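Local coordinates for p800 reaction center core protein (Heliobacterium modesticaldum, PDB 5V8K), which forms the homodimeric core of a photosynthetic reaction center, holding bacteriochlorophyll g pigments within the membrane and probably sharing a [4Fe-4S] cluster between its two copies, at residues Q5-F10 with I435-Q440; F193-F196 with E201-L204; H284-V289 with R398-S403. One frame throughout, in Å; residues are numbered along the deposited sequence.

Contact 1: residues Q5-F10 with I435-Q440; sequences QVFEYF and ISLVDQ. With GBF (Bacteriochlorophyll g), chain B.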
# COMPACT_ATOMS: atom_id res chain seq x y z
N GLN A 5 30.70 -19.61 -7.23
CA GLN A 5 30.41 -19.15 -5.89
C GLN A 5 29.31 -18.10 -5.87
O GLN A 5 29.16 -17.40 -4.87
CB GLN A 5 31.68 -18.59 -5.24
CG GLN A 5 32.87 -19.55 -5.34
CD GLN A 5 34.17 -18.88 -4.96
OE1 GLN A 5 34.44 -17.76 -5.39
NE2 GLN A 5 34.96 -19.55 -4.17
N VAL A 6 28.56 -17.98 -6.96
CA VAL A 6 27.45 -17.04 -7.04
C VAL A 6 26.19 -17.82 -7.39
O VAL A 6 26.23 -18.95 -7.86
CB VAL A 6 27.68 -15.94 -8.09
CG1 VAL A 6 28.91 -15.15 -7.76
CG2 VAL A 6 27.80 -16.54 -9.48
N PHE A 7 25.05 -17.17 -7.18
CA PHE A 7 23.79 -17.77 -7.58
C PHE A 7 23.73 -17.98 -9.08
O PHE A 7 24.35 -17.26 -9.87
CB PHE A 7 22.62 -16.89 -7.12
CG PHE A 7 22.46 -16.80 -5.63
CD1 PHE A 7 22.79 -17.86 -4.81
CD2 PHE A 7 21.91 -15.67 -5.06
CE1 PHE A 7 22.63 -17.79 -3.44
CE2 PHE A 7 21.73 -15.58 -3.69
CZ PHE A 7 22.09 -16.64 -2.88
N GLU A 8 22.91 -18.96 -9.47
CA GLU A 8 22.90 -19.49 -10.83
C GLU A 8 22.81 -18.38 -11.86
O GLU A 8 23.58 -18.34 -12.82
CB GLU A 8 21.73 -20.47 -10.98
N TYR A 9 21.88 -17.45 -11.66
CA TYR A 9 21.62 -16.39 -12.62
C TYR A 9 22.84 -15.54 -12.92
O TYR A 9 22.90 -14.89 -13.97
CB TYR A 9 20.49 -15.53 -12.06
CG TYR A 9 20.11 -14.37 -12.89
CD1 TYR A 9 19.34 -14.53 -14.02
CD2 TYR A 9 20.54 -13.10 -12.56
CE1 TYR A 9 18.98 -13.45 -14.80
CE2 TYR A 9 20.19 -12.01 -13.32
CZ TYR A 9 19.40 -12.19 -14.44
OH TYR A 9 19.04 -11.12 -15.23
N PHE A 10 23.80 -15.49 -12.01
CA PHE A 10 24.95 -14.60 -12.14
C PHE A 10 26.23 -15.33 -12.56
O PHE A 10 27.26 -14.68 -12.72
CB PHE A 10 25.18 -13.88 -10.81
CG PHE A 10 24.05 -12.95 -10.42
CD1 PHE A 10 24.01 -11.65 -10.90
CD2 PHE A 10 23.05 -13.36 -9.55
CE1 PHE A 10 22.99 -10.79 -10.52
CE2 PHE A 10 22.04 -12.50 -9.18
CZ PHE A 10 22.01 -11.22 -9.67
N ILE A 435 11.90 -19.00 3.14
CA ILE A 435 12.83 -19.40 4.18
C ILE A 435 14.32 -19.34 3.77
O ILE A 435 15.20 -19.47 4.64
CB ILE A 435 12.46 -20.82 4.64
CG1 ILE A 435 12.50 -21.84 3.48
CG2 ILE A 435 11.06 -20.82 5.25
CD1 ILE A 435 12.28 -23.29 3.90
N SER A 436 14.62 -19.09 2.49
CA SER A 436 16.01 -19.08 2.07
C SER A 436 16.74 -17.79 2.49
O SER A 436 16.14 -16.80 2.90
CB SER A 436 16.12 -19.23 0.55
OG SER A 436 15.70 -18.04 -0.07
N LEU A 437 18.06 -17.86 2.35
CA LEU A 437 18.96 -16.75 2.68
C LEU A 437 18.60 -15.48 1.89
O LEU A 437 18.43 -14.40 2.48
CB LEU A 437 20.41 -17.21 2.42
CG LEU A 437 21.67 -16.34 2.56
CD1 LEU A 437 21.94 -15.71 1.30
CD2 LEU A 437 21.57 -15.21 3.53
N VAL A 438 18.42 -15.60 0.57
CA VAL A 438 18.17 -14.39 -0.22
C VAL A 438 16.78 -13.81 0.11
O VAL A 438 16.58 -12.59 0.08
CB VAL A 438 18.37 -14.64 -1.73
CG1 VAL A 438 17.18 -15.39 -2.37
CG2 VAL A 438 18.61 -13.35 -2.42
N ASP A 439 15.82 -14.66 0.47
CA ASP A 439 14.49 -14.15 0.76
C ASP A 439 14.47 -13.40 2.10
O ASP A 439 13.71 -12.45 2.26
CB ASP A 439 13.49 -15.30 0.71
CG ASP A 439 13.28 -15.85 -0.72
OD1 ASP A 439 13.59 -15.13 -1.72
OD2 ASP A 439 12.79 -16.99 -0.87
N GLN A 440 15.37 -13.75 3.02
CA GLN A 440 15.54 -12.96 4.23
C GLN A 440 16.30 -11.67 3.96
O GLN A 440 16.10 -10.66 4.65
CB GLN A 440 16.26 -13.78 5.31
CG GLN A 440 15.44 -14.95 5.85
CD GLN A 440 14.17 -14.48 6.55
OE1 GLN A 440 14.20 -13.63 7.45
NE2 GLN A 440 13.04 -15.01 6.12
MG GBF B . 26.39 -7.88 -4.30
CHA GBF B . 25.12 -10.77 -5.90
CHB GBF B . 29.15 -8.20 -6.11
CHC GBF B . 27.12 -4.65 -3.27
CHD GBF B . 23.12 -7.52 -2.91
NA GBF B . 27.05 -9.24 -5.60
C1A GBF B . 26.49 -10.27 -6.24
C2A GBF B . 27.37 -11.13 -7.12
C3A GBF B . 28.72 -10.45 -6.88
C4A GBF B . 28.27 -9.21 -6.16
CMA GBF B . 29.66 -11.27 -6.00
CAA GBF B . 27.03 -11.21 -8.60
CBA GBF B . 26.88 -9.83 -9.23
CGA GBF B . 26.91 -9.91 -10.74
O1A GBF B . 27.38 -10.89 -11.30
O2A GBF B . 26.99 -8.64 -11.42
NB GBF B . 27.93 -6.59 -4.69
C1B GBF B . 29.05 -6.92 -5.38
C2B GBF B . 29.99 -5.89 -5.27
C3B GBF B . 29.39 -4.89 -4.48
C4B GBF B . 28.11 -5.39 -4.13
CMB GBF B . 31.34 -5.89 -5.94
CAB GBF B . 29.97 -3.58 -4.05
CBB GBF B . 31.22 -3.14 -4.11
NC GBF B . 25.37 -6.46 -3.23
C1C GBF B . 25.76 -5.21 -2.98
C2C GBF B . 24.90 -4.15 -2.40
C3C GBF B . 23.79 -5.10 -2.39
C4C GBF B . 24.08 -6.40 -2.82
CMC GBF B . 25.45 -3.83 -1.02
CAC GBF B . 22.42 -4.77 -1.93
CBC GBF B . 22.01 -3.42 -1.42
ND GBF B . 24.58 -8.75 -4.36
C1D GBF B . 23.40 -8.68 -3.76
C2D GBF B . 22.24 -9.78 -3.92
C3D GBF B . 23.10 -10.49 -4.75
C4D GBF B . 24.39 -9.95 -5.02
CMD GBF B . 20.87 -9.96 -3.33
CAD GBF B . 22.94 -11.64 -5.67
OBD GBF B . 22.17 -12.63 -5.68
CBD GBF B . 24.24 -11.85 -6.38
CGD GBF B . 24.84 -13.12 -5.93
O1D GBF B . 24.83 -14.15 -6.58
O2D GBF B . 25.52 -13.10 -4.68
CED GBF B . 25.69 -14.35 -4.04
C1 GBF B . 26.46 -8.47 -12.73
C2 GBF B . 26.63 -7.03 -13.13
C3 GBF B . 27.67 -6.61 -13.89
C4 GBF B . 28.71 -7.60 -14.39
C5 GBF B . 27.73 -5.13 -14.22
C6 GBF B . 28.39 -4.88 -15.57
C7 GBF B . 28.09 -3.47 -16.03
C8 GBF B . 27.66 -3.18 -17.28
C9 GBF B . 27.46 -4.25 -18.31
C10 GBF B . 27.40 -1.75 -17.71
C11 GBF B . 26.54 -0.99 -16.71
C12 GBF B . 26.94 0.47 -16.71
C13 GBF B . 26.22 1.34 -15.98
C14 GBF B . 25.04 0.82 -15.21
C15 GBF B . 26.57 2.81 -15.94
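Phe-7 carries this contact alone from the N-terminal side, reaching over to the first turn of helix 437-447. Its ring atom CE2 lies 4.0 Å from CB of Val-438, the two side chains meeting at a slant, while CZ comes edge-on to CD1 of Leu-437 at 4.3 Å. With CG set opposite its own carbonyl carbon (chi1 -67°), the ring is carried toward the helix. The direct protein-protein touch is small, and the closer packing is on the pigment. The backbone N of Phe-7 donates a fairly straight hydrogen bond, 3.1 Å and 159°, to O1D, the ester carbonyl of the bacteriochlorophyll g, whose methyl CED sits over the centre of one face of the Phe-7 ring. The Phe-10 ring is covered on both faces: the edge of Tyr-9 comes down on one, CD2 3.6 Å above its centre, and CBD of the pigment lies over the other, nearer the rim. Its CD1 also approaches CGA, the ester carbon of the pigment's tail-bearing side chain, to 3.4 Å. A lipid adds to the packing round Phe-7, Tyr-9 and Phe-10.

In the photosystem I-like fold of this type I reaction center, helix 437-447 starts just after Cys-433, a ligand of the [4Fe-4S] cluster. Ser-436 is the N-cap, its OG accepting a weak bond from the N of Asp-439 at 3.4 Å. The carboxylate of Asp-439 forms a salt bridge with Lys-579, and the backbone O of Asp-439 is hydrogen-bonded to Tyr-542 of the second subunit.

The other side is looser. Tyr-9 and Glu-8 are partly exposed, and the Glu-8 side chain is not modelled past CB. Gln-5, also partly exposed, is steadied by a hydrogen bond from Trp-200 to its OE1.

Contact 2: residues F193-F196 with E201-L204; sequences FAFF and EAVL. With GBF (Bacteriochlorophyll g), chain S.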
# COMPACT_ATOMS: atom_id res chain seq x y z
N PHE A 193 42.30 -13.48 11.18
CA PHE A 193 42.42 -12.62 10.00
C PHE A 193 43.02 -13.33 8.80
O PHE A 193 42.79 -12.88 7.67
CB PHE A 193 43.28 -11.38 10.30
CG PHE A 193 42.59 -10.37 11.18
CD1 PHE A 193 42.60 -10.52 12.56
CD2 PHE A 193 41.91 -9.31 10.63
CE1 PHE A 193 41.96 -9.62 13.37
CE2 PHE A 193 41.27 -8.40 11.44
CZ PHE A 193 41.29 -8.56 12.81
N ALA A 194 43.76 -14.43 8.99
CA ALA A 194 44.40 -15.11 7.87
C ALA A 194 43.37 -15.63 6.88
O ALA A 194 43.62 -15.66 5.67
CB ALA A 194 45.28 -16.25 8.36
N PHE A 195 42.19 -16.02 7.37
CA PHE A 195 41.19 -16.60 6.48
C PHE A 195 40.72 -15.62 5.42
O PHE A 195 40.24 -16.04 4.36
CB PHE A 195 40.00 -17.13 7.28
CG PHE A 195 39.01 -16.07 7.71
CD1 PHE A 195 39.23 -15.33 8.88
CD2 PHE A 195 37.87 -15.82 6.97
CE1 PHE A 195 38.32 -14.36 9.27
CE2 PHE A 195 36.96 -14.85 7.36
CZ PHE A 195 37.19 -14.12 8.51
N PHE A 196 40.84 -14.31 5.66
CA PHE A 196 40.37 -13.34 4.67
C PHE A 196 41.08 -13.53 3.32
O PHE A 196 40.45 -13.40 2.27
CB PHE A 196 40.55 -11.90 5.16
CG PHE A 196 39.49 -11.46 6.14
CD1 PHE A 196 38.17 -11.33 5.74
CD2 PHE A 196 39.82 -11.18 7.46
CE1 PHE A 196 37.20 -10.92 6.64
CE2 PHE A 196 38.85 -10.77 8.37
CZ PHE A 196 37.54 -10.65 7.96
N GLU A 201 34.72 -13.08 -1.07
CA GLU A 201 33.43 -12.65 -0.55
C GLU A 201 33.52 -12.25 0.92
O GLU A 201 32.77 -11.39 1.37
CB GLU A 201 32.37 -13.73 -0.77
CG GLU A 201 30.94 -13.19 -0.63
CD GLU A 201 29.84 -14.12 -1.10
OE1 GLU A 201 30.05 -15.35 -1.14
OE2 GLU A 201 28.73 -13.60 -1.41
N ALA A 202 34.47 -12.81 1.68
CA ALA A 202 34.59 -12.38 3.07
C ALA A 202 35.11 -10.95 3.13
O ALA A 202 34.56 -10.12 3.87
CB ALA A 202 35.50 -13.32 3.86
N VAL A 203 36.16 -10.65 2.37
CA VAL A 203 36.68 -9.27 2.28
C VAL A 203 35.58 -8.33 1.82
O VAL A 203 35.36 -7.27 2.41
CB VAL A 203 37.90 -9.22 1.35
CG1 VAL A 203 38.38 -7.77 1.16
CG2 VAL A 203 39.05 -10.06 1.96
N LEU A 204 34.88 -8.70 0.76
CA LEU A 204 33.85 -7.84 0.21
C LEU A 204 32.79 -7.54 1.26
O LEU A 204 32.37 -6.38 1.41
CB LEU A 204 33.23 -8.50 -1.01
CG LEU A 204 31.97 -7.80 -1.52
CD1 LEU A 204 32.30 -6.39 -1.97
CD2 LEU A 204 31.36 -8.57 -2.64
MG GBF S . 39.15 -4.65 4.42
CHA GBF S . 39.10 -1.89 2.19
CHB GBF S . 37.73 -2.75 6.69
CHC GBF S . 40.02 -7.15 6.67
CHD GBF S . 41.52 -6.09 2.15
NA GBF S . 38.52 -2.76 4.43
C1A GBF S . 38.32 -1.82 3.47
C2A GBF S . 37.52 -0.57 3.78
C3A GBF S . 37.29 -0.84 5.28
C4A GBF S . 37.90 -2.20 5.47
CMA GBF S . 38.02 0.17 6.15
CAA GBF S . 36.18 -0.37 3.04
CBA GBF S . 35.24 0.69 3.63
CGA GBF S . 35.88 2.04 3.50
O1A GBF S . 36.37 2.60 4.48
O2A GBF S . 36.33 2.42 2.18
NB GBF S . 38.78 -4.94 6.39
C1B GBF S . 38.21 -4.05 7.20
C2B GBF S . 38.00 -4.66 8.44
C3B GBF S . 38.65 -5.90 8.40
C4B GBF S . 39.23 -5.98 7.13
CMB GBF S . 37.23 -4.04 9.56
CAB GBF S . 38.73 -6.96 9.47
CBB GBF S . 38.12 -6.97 10.64
NC GBF S . 40.49 -6.22 4.40
C1C GBF S . 40.65 -7.16 5.34
C2C GBF S . 41.54 -8.36 5.24
C3C GBF S . 41.88 -7.91 3.88
C4C GBF S . 41.30 -6.72 3.45
CMC GBF S . 42.69 -8.27 6.25
CAC GBF S . 42.81 -8.65 2.99
CBC GBF S . 43.48 -9.95 3.41
ND GBF S . 40.13 -4.21 2.70
C1D GBF S . 40.94 -4.78 1.83
C2D GBF S . 41.36 -4.11 0.43
C3D GBF S . 40.55 -3.02 0.77
C4D GBF S . 39.85 -3.05 2.01
CMD GBF S . 42.25 -4.50 -0.71
CAD GBF S . 40.14 -1.76 0.08
OBD GBF S . 40.54 -1.19 -1.00
CBD GBF S . 39.23 -1.01 1.01
CGD GBF S . 39.81 0.30 1.49
O1D GBF S . 39.23 1.38 1.35
O2D GBF S . 41.10 0.31 2.14
CED GBF S . 41.52 1.49 2.82
C1 GBF S . 37.19 3.55 1.97
C2 GBF S . 36.42 4.85 1.90
C3 GBF S . 36.26 5.58 0.78
C4 GBF S . 36.84 5.20 -0.54
C5 GBF S . 35.51 6.88 0.80
C6 GBF S . 36.53 7.99 1.07
C7 GBF S . 35.78 9.29 1.27
C8 GBF S . 36.30 10.32 1.95
C9 GBF S . 37.66 10.17 2.55
C10 GBF S . 35.46 11.58 2.12
C11 GBF S . 36.19 12.91 1.88
C12 GBF S . 36.32 13.04 0.39
C13 GBF S . 35.62 13.90 -0.39
C14 GBF S . 35.92 13.82 -1.87
C15 GBF S . 34.60 14.91 0.12
O HOH W 1 37.22 -5.54 3.42
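The backbone of 193-196 makes a short helix-like bend, closed by a 3.1 Å bond from Phe-196 N to Phe-193 O, and comes closest to the start of helix 200-224 where the CA atoms of Phe-196 and Val-203 are 6.0 Å apart. Two phenylalanine rings then meet the helix at Ala-202. CD1 of Phe-196 rests on its CB at 3.8 Å, and CE2 of Phe-195 approaches the same methyl from farther off. The Phe-195 ring reaches there because its CG takes the position between N and carbonyl carbon (chi1 79°), which also lays it against Phe-196: CZ of Phe-195 stands 3.5 Å above one face of that ring. The opposite face of Phe-196 is turned to the bacteriochlorophyll g, near its CHC bridge, and the edge points at the backbone N of Val-203.

Val-203 splits its work between its two methyls. CG2 packs against the carbonyl O of Phe-196 at 3.6 Å, while CG1, anti to N, lies 3.7 Å from CHD of the macrocycle. The backbone O of Val-203 receives a 2.7 Å hydrogen bond from a water that also coordinates the magnesium at 2.4 Å. Phe-193 adds CE2 beside the vinyl carbon CAB. Together these residues form part of a bacteriochlorophyll g site, probably an antenna one, whose magnesium is bound through a water held by a helix carbonyl.

Contact 3: residues H284-V289 with R398-S403; sequences HFMLRV and RMVFFS. With GBF (Bacteriochlorophyll g), chain T.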
# COMPACT_ATOMS: atom_id res chain seq x y z
N HIS A 284 26.28 -15.36 2.95
CA HIS A 284 26.44 -16.24 1.80
C HIS A 284 27.81 -16.91 1.83
O HIS A 284 27.93 -18.09 1.48
CB HIS A 284 26.26 -15.45 0.50
CG HIS A 284 26.38 -16.31 -0.71
ND1 HIS A 284 27.47 -16.26 -1.54
CD2 HIS A 284 25.59 -17.30 -1.17
CE1 HIS A 284 27.33 -17.17 -2.49
NE2 HIS A 284 26.20 -17.82 -2.29
N PHE A 285 28.84 -16.18 2.23
CA PHE A 285 30.15 -16.80 2.41
C PHE A 285 30.09 -17.91 3.46
O PHE A 285 30.59 -19.03 3.24
CB PHE A 285 31.18 -15.72 2.78
CG PHE A 285 32.41 -16.26 3.51
CD1 PHE A 285 33.44 -16.89 2.83
CD2 PHE A 285 32.52 -16.09 4.88
CE1 PHE A 285 34.56 -17.38 3.54
CE2 PHE A 285 33.62 -16.55 5.58
CZ PHE A 285 34.64 -17.21 4.92
N MET A 286 29.44 -17.64 4.60
CA MET A 286 29.33 -18.67 5.63
C MET A 286 28.59 -19.88 5.11
O MET A 286 28.96 -21.02 5.40
CB MET A 286 28.62 -18.13 6.87
CG MET A 286 29.40 -17.07 7.57
SD MET A 286 28.26 -16.06 8.50
CE MET A 286 29.23 -15.78 9.92
N LEU A 287 27.53 -19.65 4.35
CA LEU A 287 26.74 -20.76 3.84
C LEU A 287 27.55 -21.62 2.89
O LEU A 287 27.43 -22.85 2.90
CB LEU A 287 25.48 -20.21 3.17
CG LEU A 287 24.45 -21.23 2.75
CD1 LEU A 287 23.89 -21.97 4.00
CD2 LEU A 287 23.30 -20.55 1.98
N ARG A 288 28.43 -21.00 2.08
CA ARG A 288 29.31 -21.78 1.22
C ARG A 288 30.31 -22.57 2.06
O ARG A 288 30.64 -23.71 1.71
CB ARG A 288 30.03 -20.88 0.22
CG ARG A 288 29.08 -20.35 -0.85
CD ARG A 288 29.80 -19.68 -2.00
NE ARG A 288 30.43 -18.40 -1.62
CZ ARG A 288 31.74 -18.21 -1.44
NH1 ARG A 288 32.60 -19.21 -1.59
NH2 ARG A 288 32.20 -17.02 -1.10
N VAL A 289 30.78 -22.00 3.17
CA VAL A 289 31.61 -22.76 4.09
C VAL A 289 30.87 -24.01 4.56
O VAL A 289 31.41 -25.12 4.59
CB VAL A 289 32.05 -21.90 5.28
CG1 VAL A 289 32.63 -22.79 6.37
CG2 VAL A 289 33.06 -20.93 4.87
N ARG A 398 18.75 -14.02 10.77
CA ARG A 398 18.30 -15.28 10.18
C ARG A 398 19.11 -15.64 8.92
O ARG A 398 19.40 -16.82 8.69
CB ARG A 398 16.80 -15.20 9.88
CG ARG A 398 15.92 -15.21 11.17
CD ARG A 398 14.48 -14.89 10.83
NE ARG A 398 13.82 -15.96 10.10
CZ ARG A 398 12.51 -16.00 9.87
NH1 ARG A 398 11.75 -15.03 10.35
NH2 ARG A 398 11.93 -17.03 9.24
N MET A 399 19.47 -14.65 8.09
CA MET A 399 20.43 -14.86 6.99
C MET A 399 21.68 -15.55 7.50
O MET A 399 22.15 -16.53 6.92
CB MET A 399 20.84 -13.52 6.33
CG MET A 399 19.92 -12.98 5.28
SD MET A 399 20.68 -11.56 4.35
CE MET A 399 20.61 -10.19 5.48
N VAL A 400 22.21 -15.03 8.61
CA VAL A 400 23.49 -15.49 9.14
C VAL A 400 23.38 -16.90 9.71
O VAL A 400 24.26 -17.74 9.48
CB VAL A 400 24.00 -14.50 10.20
CG1 VAL A 400 25.26 -15.04 10.87
CG2 VAL A 400 24.25 -13.14 9.56
N PHE A 401 22.33 -17.19 10.50
CA PHE A 401 22.30 -18.39 11.34
C PHE A 401 21.20 -19.40 11.02
O PHE A 401 21.28 -20.55 11.50
CB PHE A 401 22.17 -18.00 12.82
CG PHE A 401 23.42 -17.39 13.40
CD1 PHE A 401 24.64 -18.04 13.30
CD2 PHE A 401 23.36 -16.18 14.04
CE1 PHE A 401 25.81 -17.49 13.85
CE2 PHE A 401 24.51 -15.60 14.59
CZ PHE A 401 25.74 -16.25 14.48
N PHE A 402 20.19 -19.04 10.22
CA PHE A 402 19.09 -19.93 9.88
C PHE A 402 19.10 -20.46 8.44
O PHE A 402 18.12 -21.08 8.01
CB PHE A 402 17.75 -19.22 10.11
CG PHE A 402 17.35 -19.06 11.56
CD1 PHE A 402 18.21 -18.48 12.49
CD2 PHE A 402 16.07 -19.40 11.97
CE1 PHE A 402 17.81 -18.31 13.80
CE2 PHE A 402 15.68 -19.22 13.28
CZ PHE A 402 16.54 -18.66 14.19
N SER A 403 20.15 -20.21 7.67
CA SER A 403 20.06 -20.42 6.23
C SER A 403 20.47 -21.82 5.79
O SER A 403 20.21 -22.20 4.65
CB SER A 403 20.89 -19.37 5.49
OG SER A 403 20.21 -18.12 5.52
MG GBF T . 29.01 -7.78 10.95
CHA GBF T . 31.30 -10.36 10.26
CHB GBF T . 26.55 -9.95 10.58
CHC GBF T . 27.09 -5.27 12.22
CHD GBF T . 31.91 -5.64 11.40
NA GBF T . 28.93 -9.71 10.53
C1A GBF T . 29.84 -10.66 10.31
C2A GBF T . 29.42 -12.09 10.25
C3A GBF T . 27.97 -11.80 9.84
C4A GBF T . 27.81 -10.40 10.35
CMA GBF T . 27.74 -11.84 8.34
CAA GBF T . 29.64 -12.83 11.59
CBA GBF T . 28.74 -12.35 12.73
CGA GBF T . 28.99 -13.22 13.95
O1A GBF T . 28.98 -14.44 13.85
O2A GBF T . 28.62 -12.62 15.22
NB GBF T . 27.05 -7.69 11.52
C1B GBF T . 26.15 -8.62 11.14
C2B GBF T . 24.90 -8.19 11.54
C3B GBF T . 25.06 -6.90 12.01
C4B GBF T . 26.43 -6.56 11.87
CMB GBF T . 23.63 -9.00 11.48
CAB GBF T . 23.91 -6.18 12.55
CBB GBF T . 23.90 -5.10 13.31
NC GBF T . 29.44 -5.90 11.66
C1C GBF T . 28.55 -5.02 12.09
C2C GBF T . 28.85 -3.60 12.45
C3C GBF T . 30.26 -3.89 12.22
C4C GBF T . 30.56 -5.16 11.74
CMC GBF T . 28.30 -2.67 11.34
CAC GBF T . 31.28 -2.83 12.42
CBC GBF T . 30.88 -1.48 12.94
ND GBF T . 31.03 -7.84 10.91
C1D GBF T . 32.10 -7.05 11.02
C2D GBF T . 33.59 -7.60 10.74
C3D GBF T . 33.07 -8.88 10.49
C4D GBF T . 31.65 -9.04 10.56
CMD GBF T . 34.97 -7.04 10.77
CAD GBF T . 33.64 -10.22 10.24
OBD GBF T . 34.81 -10.61 9.90
CBD GBF T . 32.50 -11.17 9.96
CGD GBF T . 32.40 -11.62 8.53
O1D GBF T . 31.77 -11.02 7.68
O2D GBF T . 33.09 -12.80 8.09
CED GBF T . 33.76 -12.67 6.84
C1 GBF T . 28.33 -13.37 16.40
C2 GBF T . 27.38 -12.52 17.20
C3 GBF T . 27.80 -11.48 17.94
C4 GBF T . 29.26 -11.12 18.03
C5 GBF T . 26.79 -10.66 18.71
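Met-286 and Val-400 meet where helix 258-291 runs beside the end of helix 376-401, the sulfur SD lying 4.0 Å from CG1 of the valine. The methionine leaves its helix with CG opposite the carbonyl carbon, extends through chi2, and then bends at chi3 (142°), which swings the methyl CE to 3.4 Å from CAA of the bacteriochlorophyll g. Val-400 divides its branches: CG1, anti to N (chi1 174°), faces the sulfur and also covers the centre of the Phe-401 ring, while CG2 reaches the pigment methyl CMA at 3.9 Å.

Two helices of the photosystem I-like bundle, both predicted to span the membrane, thus border one pigment. An alanine in place of Val-400 would remove both branches and would probably leave the Met-286 thioether freer to turn and a gap beside the pigment methyl.

The next residue after Met-286, Leu-287, has CG anti to N (chi1 -172°), sending CD1 to 3.7 Å from the carbonyl O of Ser-403. The Ser-403 hydroxyl turns back into its own segment and donates to Met-399 O at 2.9 Å, its OG tilted 26° from the carbonyl plane, tying the chain just past the helix end to the last turn.

Helix 258-291 is the common element. Contact 3 has its 284-289 segment on it, contact 1 packs Phe-7 and Leu-437 against it, and contact 2 reaches it through Glu-201, whose OE1 forms a 2.7 Å salt bridge with NH2 of Arg-288. Contacts 1 and 3 have centres 11 Å apart and touch, Leu-437 meeting Met-399 and Ser-403; contacts 2 and 3 are 15 Å apart, and contacts 1 and 2 20 Å. Along the chain contact 1 spans the other two, with contact 2 finishing before contact 3 begins. Contact 3 lies on the same side of the chain's centre as each of the others. Each contact borders its own bacteriochlorophyll g, and contacts 1 and 3 also touch the second subunit.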